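Local coordinates for CalS13 (PDB 4ZAS), which is probably a pyridoxal-phosphate-dependent sugar aminotransferase that works on a dTDP-linked keto-deoxysugar, at residues Val159-Leu164 against Val191-Gln196. Residues are numbered along the deposited sequence; the frame is centred on the assembly and turned at random.
Sequences VVVHWL and VEDCAQ
Gln196 reaches across to the chain at Trp163 and Leu164 with both ends of its amide. OE1 accepts from the backbone N of Leu164 at 2.7 Å, a bent bond with an N-H...O angle of 136°. The same oxygen lies above one face of the Trp163 indole, near its rim. NE2 comes within 3.4 Å of Trp163 CZ3, the amide oblique to the indole. NE2 also donates to O3 of the pyridoxal-phosphate lysine at position 222, so two bonds fix which way the amide is flipped, and the bound dTDP-sugar lies about 4 Å from this side chain.

Val159-Val161 and Val191-Asp193, leading into these loops, run as parallel neighbours in the central sheet. They belong to a beta-alpha-beta unit completed by helix 170-180, as in the large domain of fold type I aminotransferases. Asp193 N donates to Val160 O at 2.7 Å. Asp193 CB packs 3.7 Å from Val161 CG2. With CG anti to the backbone N (chi1 -176°), OD1 can take the N-H of Ala195 in an Asx turn, while OD2 bonds to Thr119.

His162 follows the strand end, and its N donates to Asp193 O. Its NE2 gives a 2.8 Å bond to Glu192 OE1, which it meets on the anti side and well out of the carboxylate plane, ring and carboxylate 76° apart. Cys194 SG sits at the ring edge, 3.6 Å from CD2. Replacing His162 with an alanine would probably leave Glu192 OE1 without this donor and open a gap beside Cys194. Asn212 holds OE2 of Glu192, and Val168 N binds His162 ND1.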
loop_
_atom_site.group_PDB
_atom_site.type_symbol
_atom_site.label_atom_id
_atom_site.label_comp_id
_atom_site.label_asym_id
_atom_site.label_seq_id
_atom_site.Cartn_x
_atom_site.Cartn_y
_atom_site.Cartn_z
ATOM N N VAL A 159 13.122 15.783 -5.488
ATOM C CA VAL A 159 13.254 14.824 -4.383
ATOM C C VAL A 159 14.714 14.670 -3.933
ATOM O O VAL A 159 15.556 14.223 -4.711
ATOM C CB VAL A 159 12.694 13.427 -4.762
ATOM C CG1 VAL A 159 12.878 12.464 -3.603
ATOM C CG2 VAL A 159 11.225 13.497 -5.141
ATOM N N VAL A 160 15.002 15.008 -2.679
ATOM C CA VAL A 160 16.315 14.746 -2.090
ATOM C C VAL A 160 16.228 13.615 -1.053
ATOM O O VAL A 160 15.247 13.499 -0.304
ATOM C CB VAL A 160 16.912 15.995 -1.417
ATOM C CG1 VAL A 160 17.081 17.143 -2.418
ATOM C CG2 VAL A 160 16.043 16.401 -0.244
ATOM N N VAL A 161 17.257 12.779 -1.018
ATOM C CA VAL A 161 17.351 11.721 -0.029
ATOM C C VAL A 161 18.440 12.011 0.985
ATOM O O VAL A 161 19.585 12.316 0.615
ATOM C CB VAL A 161 17.622 10.378 -0.692
ATOM C CG1 VAL A 161 17.849 9.316 0.384
ATOM C CG2 VAL A 161 16.491 10.008 -1.661
ATOM N N HIS A 162 18.089 11.939 2.264
ATOM C CA HIS A 162 19.090 11.997 3.328
ATOM C C HIS A 162 19.705 10.616 3.484
ATOM O O HIS A 162 19.382 9.895 4.425
ATOM C CB HIS A 162 18.460 12.413 4.651
ATOM C CG HIS A 162 17.697 13.699 4.595
ATOM N ND1 HIS A 162 18.311 14.930 4.482
ATOM C CD2 HIS A 162 16.365 13.947 4.649
ATOM C CE1 HIS A 162 17.391 15.880 4.475
ATOM N NE2 HIS A 162 16.203 15.311 4.576
ATOM N N TRP A 163 20.602 10.251 2.583
ATOM C CA TRP A 163 21.160 8.907 2.596
ATOM C C TRP A 163 21.808 8.575 3.947
ATOM O O TRP A 163 22.546 9.385 4.512
ATOM C CB TRP A 163 22.163 8.728 1.453
ATOM C CG TRP A 163 22.561 7.304 1.247
ATOM C CD1 TRP A 163 23.810 6.766 1.402
ATOM C CD2 TRP A 163 21.698 6.216 0.878
ATOM N NE1 TRP A 163 23.779 5.415 1.135
ATOM C CE2 TRP A 163 22.493 5.056 0.813
ATOM C CE3 TRP A 163 20.330 6.114 0.595
ATOM C CZ2 TRP A 163 21.965 3.806 0.471
ATOM C CZ3 TRP A 163 19.809 4.867 0.257
ATOM C CH2 TRP A 163 20.627 3.737 0.198
ATOM N N LEU A 164 21.432 7.411 4.480
ATOM C CA LEU A 164 21.886 6.881 5.773
ATOM C C LEU A 164 21.515 7.765 6.955
ATOM O O LEU A 164 21.966 7.528 8.068
ATOM C CB LEU A 164 23.392 6.661 5.744
ATOM C CG LEU A 164 23.781 5.763 4.575
ATOM C CD1 LEU A 164 25.275 5.649 4.477
ATOM C CD2 LEU A 164 23.127 4.383 4.720
ATOM N N VAL A 191 10.348 17.679 -1.922
ATOM C CA VAL A 191 10.084 16.485 -1.105
ATOM C C VAL A 191 11.375 15.897 -0.543
ATOM O O VAL A 191 12.269 15.526 -1.319
ATOM C CB VAL A 191 9.376 15.379 -1.936
ATOM C CG1 VAL A 191 9.112 14.179 -1.054
ATOM C CG2 VAL A 191 8.095 15.889 -2.531
ATOM N N GLU A 192 11.468 15.784 0.783
ATOM C CA GLU A 192 12.606 15.114 1.442
ATOM C C GLU A 192 12.331 13.654 1.784
ATOM O O GLU A 192 11.472 13.374 2.615
ATOM C CB GLU A 192 12.979 15.828 2.743
ATOM C CG GLU A 192 13.444 17.266 2.598
ATOM C CD GLU A 192 13.711 17.917 3.945
ATOM O OE1 GLU A 192 14.208 17.232 4.851
ATOM O OE2 GLU A 192 13.401 19.113 4.109
ATOM N N ASP A 193 13.079 12.726 1.198
ATOM C CA ASP A 193 12.983 11.320 1.618
ATOM C C ASP A 193 13.780 11.081 2.917
ATOM O O ASP A 193 15.002 10.973 2.903
ATOM C CB ASP A 193 13.476 10.404 0.500
ATOM C CG ASP A 193 13.321 8.925 0.828
ATOM O OD1 ASP A 193 13.144 8.577 2.020
ATOM O OD2 ASP A 193 13.397 8.100 -0.115
ATOM N N CYS A 194 13.072 11.005 4.038
ATOM C CA CYS A 194 13.697 10.840 5.348
ATOM C C CYS A 194 13.590 9.401 5.852
ATOM O O CYS A 194 13.598 9.164 7.056
ATOM C CB CYS A 194 13.059 11.787 6.373
ATOM S SG CYS A 194 12.998 13.490 5.864
ATOM N N ALA A 195 13.479 8.446 4.931
ATOM C CA ALA A 195 13.216 7.051 5.285
ATOM C C ALA A 195 14.224 6.468 6.279
ATOM O O ALA A 195 13.848 5.702 7.170
ATOM C CB ALA A 195 13.187 6.202 4.036
ATOM N N GLN A 196 15.497 6.828 6.140
ATOM C CA GLN A 196 16.518 6.282 7.020
ATOM C C GLN A 196 16.918 7.287 8.078
ATOM O O GLN A 196 17.914 7.099 8.772
ATOM C CB GLN A 196 17.739 5.854 6.222
ATOM C CG GLN A 196 17.406 5.015 5.038
ATOM C CD GLN A 196 18.590 4.783 4.140
ATOM O OE1 GLN A 196 19.626 5.395 4.315
ATOM N NE2 GLN A 196 18.460 3.853 3.200
#